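Local atomic coordinates of arginyl-trna synthetase (Thermus thermophilus, PDB entry 1IQ0), a protein that probably catalyses the ATP-dependent attachment of L-arginine to its cognate tRNA, releasing AMP and diphosphate. Residues Thr387-Gly392 / Lys452-Phe457; Asn115-Val120 / Ala402-Glu407; His122-Ala127 / Leu383-Val388. All coordinates share one frame; numbering follows the deposited sequence.

Contact 1 (Thr387-Gly392 / Lys452-Phe457); sequences TVLLEG and KKQIDF
L389 straddles the neighbouring strand in the way parallel pairing demands: its N-H donates to I455 O at 2.7 Å, and its carbonyl oxygen accepts from F457 N, leaving D456 opposite it. The pattern runs on at either end, I455 N reaching T387 O at 3.1 Å and E391 N closing on F457 O at 2.9 Å. After this last bond segment 387-392 turns at E391 and G392. D456 catches this turn. Its CG lies anti to the backbone N (chi1 -174°), which carries OD1, on the syn side of the carboxylate, to within 2.7 Å of G392 N, while OD2 pairs with R458. On the other face, L390 CD1 meets the edge of the F457 ring, 3.8 Å from CD2, the two side chains lying side by side. V388 CG2 rests against I455 CB at 4.2 Å. Helix 430-448 packs on that face, M446 touching both V388 and I455. E391 OE2 accepts a hydrogen bond from Y459 N. The whole is a parallel strand pair at one end of the central sheet of a class I synthetase catalytic domain, a Rossmann-type fold.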
loop_
_atom_site.group_PDB
_atom_site.type_symbol
_atom_site.label_atom_id
_atom_site.label_comp_id
_atom_site.label_asym_id
_atom_site.label_seq_id
_atom_site.Cartn_x
_atom_site.Cartn_y
_atom_site.Cartn_z
ATOM N N THR A 387 12.711 5.578 6.883
ATOM C CA THR A 387 12.931 6.947 6.430
ATOM C C THR A 387 13.211 7.041 4.933
ATOM O O THR A 387 13.688 6.091 4.312
ATOM C CB THR A 387 14.140 7.568 7.163
ATOM O OG1 THR A 387 14.028 7.320 8.568
ATOM C CG2 THR A 387 14.204 9.067 6.925
ATOM N N VAL A 388 12.917 8.209 4.375
ATOM C CA VAL A 388 13.157 8.483 2.973
ATOM C C VAL A 388 14.094 9.681 2.877
ATOM O O VAL A 388 13.809 10.749 3.423
ATOM C CB VAL A 388 11.857 8.827 2.215
ATOM C CG1 VAL A 388 12.195 9.251 0.784
ATOM C CG2 VAL A 388 10.932 7.625 2.196
ATOM N N LEU A 389 15.218 9.492 2.194
ATOM C CA LEU A 389 16.195 10.559 2.010
ATOM C C LEU A 389 15.965 11.200 0.644
ATOM O O LEU A 389 15.428 10.562 -0.264
ATOM C CB LEU A 389 17.621 9.994 2.067
ATOM C CG LEU A 389 18.019 9.195 3.309
ATOM C CD1 LEU A 389 19.426 8.640 3.145
ATOM C CD2 LEU A 389 17.942 10.094 4.527
ATOM N N LEU A 390 16.360 12.460 0.507
ATOM C CA LEU A 390 16.234 13.167 -0.765
ATOM C C LEU A 390 17.656 13.515 -1.207
ATOM O O LEU A 390 18.321 14.353 -0.592
ATOM C CB LEU A 390 15.403 14.444 -0.611
ATOM C CG LEU A 390 15.241 15.256 -1.908
ATOM C CD1 LEU A 390 14.549 14.406 -2.971
ATOM C CD2 LEU A 390 14.431 16.515 -1.635
ATOM N N GLU A 391 18.122 12.853 -2.262
ATOM C CA GLU A 391 19.471 13.066 -2.770
ATOM C C GLU A 391 20.492 12.768 -1.672
ATOM O O GLU A 391 21.444 13.521 -1.477
ATOM C CB GLU A 391 19.637 14.507 -3.263
ATOM C CG GLU A 391 18.894 14.836 -4.565
ATOM C CD GLU A 391 19.417 14.060 -5.774
ATOM O OE1 GLU A 391 20.618 13.714 -5.791
ATOM O OE2 GLU A 391 18.633 13.810 -6.715
ATOM N N GLY A 392 20.277 11.664 -0.958
ATOM C CA GLY A 392 21.170 11.257 0.116
ATOM C C GLY A 392 21.120 12.143 1.349
ATOM O O GLY A 392 21.954 12.022 2.244
ATOM N N LYS A 452 10.717 -1.961 5.546
ATOM C CA LYS A 452 11.740 -2.006 6.590
ATOM C C LYS A 452 13.071 -1.402 6.146
ATOM O O LYS A 452 13.928 -1.088 6.974
ATOM C CB LYS A 452 11.952 -3.458 7.030
ATOM C CG LYS A 452 10.726 -4.075 7.696
ATOM C CD LYS A 452 10.385 -5.460 7.143
ATOM C CE LYS A 452 9.727 -5.390 5.765
ATOM N NZ LYS A 452 10.636 -4.862 4.715
ATOM N N LYS A 453 13.243 -1.245 4.838
ATOM C CA LYS A 453 14.471 -0.675 4.300
ATOM C C LYS A 453 14.306 0.808 4.009
ATOM O O LYS A 453 13.233 1.263 3.621
ATOM C CB LYS A 453 14.895 -1.405 3.021
ATOM C CG LYS A 453 15.533 -2.768 3.256
ATOM C CD LYS A 453 15.861 -3.455 1.931
ATOM C CE LYS A 453 16.903 -4.555 2.098
ATOM N NZ LYS A 453 16.519 -5.596 3.087
ATOM N N GLN A 454 15.389 1.549 4.206
ATOM C CA GLN A 454 15.428 2.988 3.977
ATOM C C GLN A 454 15.488 3.278 2.466
ATOM O O GLN A 454 16.042 2.490 1.699
ATOM C CB GLN A 454 16.667 3.550 4.671
ATOM C CG GLN A 454 16.601 5.003 5.074
ATOM C CD GLN A 454 17.801 5.409 5.913
ATOM O OE1 GLN A 454 18.935 5.435 5.429
ATOM N NE2 GLN A 454 17.558 5.719 7.182
ATOM N N ILE A 455 14.914 4.402 2.044
ATOM C CA ILE A 455 14.929 4.784 0.632
ATOM C C ILE A 455 15.677 6.103 0.423
ATOM O O ILE A 455 15.590 7.010 1.244
ATOM C CB ILE A 455 13.498 4.996 0.076
ATOM C CG1 ILE A 455 12.700 3.697 0.125
ATOM C CG2 ILE A 455 13.563 5.500 -1.355
ATOM C CD1 ILE A 455 11.249 3.882 -0.268
ATOM N N ASP A 456 16.413 6.203 -0.676
ATOM C CA ASP A 456 17.117 7.441 -1.013
ATOM C C ASP A 456 16.562 7.852 -2.373
ATOM O O ASP A 456 16.932 7.276 -3.394
ATOM C CB ASP A 456 18.631 7.216 -1.128
ATOM C CG ASP A 456 19.405 8.520 -1.332
ATOM O OD1 ASP A 456 18.778 9.542 -1.666
ATOM O OD2 ASP A 456 20.645 8.523 -1.161
ATOM N N PHE A 457 15.664 8.834 -2.387
ATOM C CA PHE A 457 15.070 9.288 -3.639
ATOM C C PHE A 457 15.960 10.277 -4.384
ATOM O O PHE A 457 16.174 11.400 -3.921
ATOM C CB PHE A 457 13.711 9.943 -3.387
ATOM C CG PHE A 457 12.989 10.334 -4.652
ATOM C CD1 PHE A 457 12.255 9.390 -5.371
ATOM C CD2 PHE A 457 13.086 11.628 -5.153
ATOM C CE1 PHE A 457 11.629 9.727 -6.577
ATOM C CE2 PHE A 457 12.467 11.979 -6.357
ATOM C CZ PHE A 457 11.735 11.019 -7.074
#

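Contact 2 (Asn115-Val120 / Ala402-Glu407); sequences NKELHV and AVSVDE
One methyl of V405, CG2, lies against the backbone of H119, 3.2 Å from H119 O. It is anti to its own carbonyl carbon and close to its backbone N, and from there it also meets L118 CB at 3.9 Å. A separate contact is made by V120, whose CG1 comes within 3.6 Å of V403 O. In a third, E117 is bent at chi2 and brings the methylene CG, rather than its carboxylate, against S404 CB at 3.5 Å. H119 follows a different course: the side chain heads away from segment 402-407 overall, although CB stays near V403 O, and the imidazole stacks instead on H122, whose ND1 accepts from H119 N.

The loop holding these residues belongs to the predicted HIGH region, the signature that in class I synthetases contributes to the ATP site, and here it meets the start of helix 405-423. S404 is the N-cap of that helix, its OG accepting from E407 N at 3.2 Å.

L118 O is gripped twice. V405 N donates to it at 2.9 Å, almost straight at 168° but from above the carbonyl plane, 39° out of it, and one water donates to the same oxygen at 2.8 Å while accepting from D406 N. A second water accepts from L118 N and donates to D406 OD2, so that both polar atoms of the L118 backbone are tied to the first turn of the helix. The carboxylate of D406 is itself fixed by a salt bridge from OD2 to K175 and a hydrogen bond between OD1 and T226. On the apolar side, L118 and V405 also touch helix 120-138, through I126 and L123 respectively.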
loop_
_atom_site.group_PDB
_atom_site.type_symbol
_atom_site.label_atom_id
_atom_site.label_comp_id
_atom_site.label_asym_id
_atom_site.label_seq_id
_atom_site.Cartn_x
_atom_site.Cartn_y
_atom_site.Cartn_z
ATOM N N ASN A 115 -0.891 21.368 9.986
ATOM C CA ASN A 115 -0.308 22.643 10.386
ATOM C C ASN A 115 0.718 23.241 9.419
ATOM O O ASN A 115 1.230 24.329 9.662
ATOM C CB ASN A 115 0.329 22.473 11.767
ATOM C CG ASN A 115 1.564 21.598 11.727
ATOM O OD1 ASN A 115 1.605 20.600 10.999
ATOM N ND2 ASN A 115 2.579 21.962 12.510
ATOM N N LYS A 116 1.015 22.534 8.331
ATOM C CA LYS A 116 1.980 23.001 7.327
ATOM C C LYS A 116 2.036 22.020 6.152
ATOM O O LYS A 116 1.417 20.958 6.203
ATOM C CB LYS A 116 3.374 23.165 7.952
ATOM C CG LYS A 116 4.020 21.877 8.470
ATOM C CD LYS A 116 5.251 22.217 9.307
ATOM C CE LYS A 116 6.294 21.104 9.306
ATOM N NZ LYS A 116 5.799 19.829 9.861
ATOM N N GLU A 117 2.775 22.372 5.099
ATOM C CA GLU A 117 2.871 21.522 3.907
ATOM C C GLU A 117 3.500 20.165 4.191
ATOM O O GLU A 117 4.329 20.032 5.083
ATOM C CB GLU A 117 3.667 22.231 2.795
ATOM C CG GLU A 117 5.173 22.309 3.037
ATOM C CD GLU A 117 5.571 23.379 4.049
ATOM O OE1 GLU A 117 6.755 23.399 4.449
ATOM O OE2 GLU A 117 4.712 24.201 4.439
ATOM N N LEU A 118 3.112 19.156 3.421
ATOM C CA LEU A 118 3.657 17.809 3.594
ATOM C C LEU A 118 5.130 17.770 3.195
ATOM O O LEU A 118 5.564 18.525 2.327
ATOM C CB LEU A 118 2.894 16.799 2.735
ATOM C CG LEU A 118 1.366 16.838 2.628
ATOM C CD1 LEU A 118 0.906 15.444 2.227
ATOM C CD2 LEU A 118 0.704 17.244 3.933
ATOM N N HIS A 119 5.894 16.893 3.839
ATOM C CA HIS A 119 7.312 16.745 3.547
ATOM C C HIS A 119 7.604 15.322 3.051
ATOM O O HIS A 119 6.747 14.444 3.139
ATOM C CB HIS A 119 8.149 17.087 4.789
ATOM C CG HIS A 119 7.940 16.160 5.946
ATOM N ND1 HIS A 119 7.818 16.612 7.244
ATOM C CD2 HIS A 119 7.860 14.809 6.010
ATOM C CE1 HIS A 119 7.668 15.579 8.056
ATOM N NE2 HIS A 119 7.691 14.473 7.332
ATOM N N VAL A 120 8.811 15.098 2.541
ATOM C CA VAL A 120 9.188 13.796 1.989
ATOM C C VAL A 120 8.860 12.590 2.856
ATOM O O VAL A 120 8.534 11.526 2.333
ATOM C CB VAL A 120 10.692 13.744 1.634
ATOM C CG1 VAL A 120 11.021 14.835 0.629
ATOM C CG2 VAL A 120 11.529 13.897 2.887
ATOM N N ALA A 402 14.611 21.229 5.091
ATOM C CA ALA A 402 13.756 20.186 4.537
ATOM C C ALA A 402 13.143 20.628 3.213
ATOM O O ALA A 402 13.164 21.812 2.871
ATOM C CB ALA A 402 12.652 19.832 5.529
ATOM N N VAL A 403 12.601 19.668 2.472
ATOM C CA VAL A 403 11.976 19.952 1.186
ATOM C C VAL A 403 10.556 19.394 1.186
ATOM O O VAL A 403 10.330 18.243 1.560
ATOM C CB VAL A 403 12.780 19.327 0.027
ATOM C CG1 VAL A 403 12.137 19.678 -1.312
ATOM C CG2 VAL A 403 14.216 19.825 0.072
ATOM N N SER A 404 9.603 20.228 0.778
ATOM C CA SER A 404 8.202 19.840 0.734
ATOM C C SER A 404 7.917 18.889 -0.416
ATOM O O SER A 404 8.649 18.852 -1.410
ATOM C CB SER A 404 7.318 21.068 0.563
ATOM O OG SER A 404 7.481 21.604 -0.737
ATOM N N VAL A 405 6.838 18.131 -0.276
ATOM C CA VAL A 405 6.433 17.187 -1.300
ATOM C C VAL A 405 6.070 17.949 -2.564
ATOM O O VAL A 405 6.341 17.492 -3.671
ATOM C CB VAL A 405 5.218 16.359 -0.832
ATOM C CG1 VAL A 405 4.654 15.539 -1.999
ATOM C CG2 VAL A 405 5.635 15.438 0.305
ATOM N N ASP A 406 5.457 19.116 -2.400
ATOM C CA ASP A 406 5.074 19.914 -3.553
ATOM C C ASP A 406 6.289 20.312 -4.390
ATOM O O ASP A 406 6.195 20.413 -5.614
ATOM C CB ASP A 406 4.311 21.162 -3.116
ATOM C CG ASP A 406 2.933 20.837 -2.580
ATOM O OD1 ASP A 406 2.349 19.815 -3.007
ATOM O OD2 ASP A 406 2.430 21.615 -1.745
ATOM N N GLU A 407 7.425 20.529 -3.731
ATOM C CA GLU A 407 8.639 20.894 -4.446
ATOM C C GLU A 407 9.210 19.675 -5.156
ATOM O O GLU A 407 9.665 19.780 -6.289
ATOM C CB GLU A 407 9.680 21.476 -3.492
ATOM C CG GLU A 407 9.272 22.812 -2.899
ATOM C CD GLU A 407 10.274 23.325 -1.884
ATOM O OE1 GLU A 407 11.429 23.608 -2.275
ATOM O OE2 GLU A 407 9.903 23.438 -0.695
HETATM O O HOH W 1 1.429 20.079 0.871
HETATM O O HOH W 2 4.201 19.833 0.266
#

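Contact 3 (His122-Ala127 / Leu383-Val388); sequences HLRNIA and LAYETV
The carbonyl oxygen of E386 is approached by two nitrogens of one guanidinium, R124 NH2 at 3.1 Å and R124 NE at 3.5 Å, both in weak hydrogen bonds. The N-H angles are well short of straight, yet the oxygen lies near the guanidinium plane, at its edge. NH2 has a stronger partner in K453 O, in the loop that leads into strand 455-457, so the arginine bridges two segments of the fold. It gets there by bending at chi2 and chi3, its aliphatic part sliding past Y385 in the opposite direction: R124 CG lies 3.8 Å from Y385 CD1, and Y385 CB sits over one face of the guanidinium, whose plane makes 46° with the phenol ring. R124 CB in turn meets V388 CG2 at 3.8 Å.

Y385 has its CG wedged between backbone N and carbonyl carbon (chi1 58°), and the ring reaches across the helix. N125 N lies over one ring face, offset toward the rim, and N125 CB comes within 3.2 Å of the hydroxyl OH. E386 sends its carboxylate elsewhere, OE1 accepting from T387 N at 2.9 Å and OE2 pairing with R356. Side chains of V352, D354 and L128 close round the tyrosine. What results is a helix laid on a largely parallel sheet, helix 120-138 against strand 380-390, in the Rossmann-type nucleotide-binding core of class I synthetases.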
loop_
_atom_site.group_PDB
_atom_site.type_symbol
_atom_site.label_atom_id
_atom_site.label_comp_id
_atom_site.label_asym_id
_atom_site.label_seq_id
_atom_site.Cartn_x
_atom_site.Cartn_y
_atom_site.Cartn_z
ATOM N N HIS A 122 6.332 12.061 4.492
ATOM C CA HIS A 122 4.923 11.754 4.282
ATOM C C HIS A 122 4.663 11.081 2.937
ATOM O O HIS A 122 3.599 10.496 2.728
ATOM C CB HIS A 122 4.102 13.047 4.371
ATOM C CG HIS A 122 4.205 13.730 5.697
ATOM N ND1 HIS A 122 4.301 15.101 5.826
ATOM C CD2 HIS A 122 4.209 13.231 6.956
ATOM C CE1 HIS A 122 4.357 15.415 7.108
ATOM N NE2 HIS A 122 4.302 14.299 7.814
ATOM N N LEU A 123 5.634 11.174 2.030
ATOM C CA LEU A 123 5.517 10.591 0.696
ATOM C C LEU A 123 5.327 9.085 0.718
ATOM O O LEU A 123 4.380 8.565 0.135
ATOM C CB LEU A 123 6.762 10.901 -0.134
ATOM C CG LEU A 123 6.596 11.773 -1.373
ATOM C CD1 LEU A 123 7.943 11.882 -2.056
ATOM C CD2 LEU A 123 5.562 11.175 -2.308
ATOM N N ARG A 124 6.243 8.386 1.374
ATOM C CA ARG A 124 6.165 6.938 1.448
ATOM C C ARG A 124 4.860 6.468 2.101
ATOM O O ARG A 124 4.243 5.502 1.642
ATOM C CB ARG A 124 7.362 6.364 2.212
ATOM C CG ARG A 124 7.178 4.892 2.535
ATOM C CD ARG A 124 8.246 3.985 1.970
ATOM N NE ARG A 124 9.473 4.005 2.748
ATOM C CZ ARG A 124 10.383 3.033 2.743
ATOM N NH1 ARG A 124 10.208 1.947 2.009
ATOM N NH2 ARG A 124 11.490 3.162 3.457
ATOM N N ASN A 125 4.450 7.158 3.164
ATOM C CA ASN A 125 3.227 6.820 3.890
ATOM C C ASN A 125 2.060 6.773 2.917
ATOM O O ASN A 125 1.355 5.772 2.827
ATOM C CB ASN A 125 2.955 7.873 4.978
ATOM C CG ASN A 125 1.722 7.556 5.819
ATOM O OD1 ASN A 125 1.793 7.510 7.053
ATOM N ND2 ASN A 125 0.588 7.341 5.159
ATOM N N ILE A 126 1.868 7.869 2.195
ATOM C CA ILE A 126 0.785 7.990 1.234
ATOM C C ILE A 126 0.883 6.948 0.117
ATOM O O ILE A 126 -0.097 6.267 -0.195
ATOM C CB ILE A 126 0.773 9.411 0.614
ATOM C CG1 ILE A 126 0.639 10.452 1.730
ATOM C CG2 ILE A 126 -0.372 9.543 -0.390
ATOM C CD1 ILE A 126 0.549 11.883 1.248
ATOM N N ALA A 127 2.069 6.823 -0.474
ATOM C CA ALA A 127 2.285 5.873 -1.562
ATOM C C ALA A 127 2.010 4.432 -1.137
ATOM O O ALA A 127 1.309 3.701 -1.833
ATOM C CB ALA A 127 3.722 5.998 -2.095
ATOM N N LEU A 383 1.650 -1.229 9.261
ATOM C CA LEU A 383 2.530 -1.274 8.116
ATOM C C LEU A 383 3.528 -0.161 8.421
ATOM O O LEU A 383 3.275 1.015 8.144
ATOM C CB LEU A 383 1.750 -0.997 6.823
ATOM C CG LEU A 383 2.486 -1.216 5.495
ATOM C CD1 LEU A 383 3.208 -2.552 5.527
ATOM C CD2 LEU A 383 1.495 -1.166 4.334
ATOM N N ALA A 384 4.641 -0.537 9.042
ATOM C CA ALA A 384 5.675 0.422 9.417
ATOM C C ALA A 384 6.694 0.585 8.297
ATOM O O ALA A 384 7.079 -0.385 7.649
ATOM C CB ALA A 384 6.370 -0.036 10.699
ATOM N N TYR A 385 7.136 1.818 8.079
ATOM C CA TYR A 385 8.096 2.080 7.019
ATOM C C TYR A 385 9.291 2.896 7.491
ATOM O O TYR A 385 9.197 3.660 8.451
ATOM C CB TYR A 385 7.394 2.804 5.873
ATOM C CG TYR A 385 6.757 4.099 6.304
ATOM C CD1 TYR A 385 7.494 5.283 6.344
ATOM C CD2 TYR A 385 5.411 4.140 6.695
ATOM C CE1 TYR A 385 6.905 6.477 6.759
ATOM C CE2 TYR A 385 4.818 5.326 7.110
ATOM C CZ TYR A 385 5.568 6.490 7.136
ATOM O OH TYR A 385 4.974 7.671 7.513
ATOM N N GLU A 386 10.416 2.719 6.807
ATOM C CA GLU A 386 11.638 3.441 7.133
ATOM C C GLU A 386 11.676 4.835 6.515
ATOM O O GLU A 386 10.810 5.215 5.723
ATOM C CB GLU A 386 12.862 2.653 6.666
ATOM C CG GLU A 386 13.525 1.821 7.747
ATOM C CD GLU A 386 13.911 2.646 8.968
ATOM O OE1 GLU A 386 14.050 3.883 8.847
ATOM O OE2 GLU A 386 14.089 2.046 10.049
ATOM N N THR A 387 12.711 5.578 6.883
ATOM C CA THR A 387 12.931 6.947 6.430
ATOM C C THR A 387 13.211 7.041 4.933
ATOM O O THR A 387 13.688 6.091 4.312
ATOM C CB THR A 387 14.140 7.568 7.163
ATOM O OG1 THR A 387 14.028 7.320 8.568
ATOM C CG2 THR A 387 14.204 9.067 6.925
ATOM N N VAL A 388 12.917 8.209 4.375
ATOM C CA VAL A 388 13.157 8.483 2.973
ATOM C C VAL A 388 14.094 9.681 2.877
ATOM O O VAL A 388 13.809 10.749 3.423
ATOM C CB VAL A 388 11.857 8.827 2.215
ATOM C CG1 VAL A 388 12.195 9.251 0.784
ATOM C CG2 VAL A 388 10.932 7.625 2.196
#

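Overall arrangement
Strand 380-390 is the common thread. Contacts 1 and 3 share T387 and V388 and have centres about 10 Å apart: the strand pairs with 455-457 along its edge and bears helix 120-138 on a face. R124 joins the two, its NH2 lying 2.6 Å from K453 O. Contact 2 lies farther off, its centre about 15 Å from that of contact 1 and about 14 Å from that of contact 3, yet it touches both: V120 CG2 approaches V388 O at 3.9 Å, and L390 CD2 meets V403 CB at 3.7 Å. Contact 2 holds part of the predicted HIGH region, a probable ATP-binding element, contact 3 its last residue, H122, and contact 1 abuts it at V120.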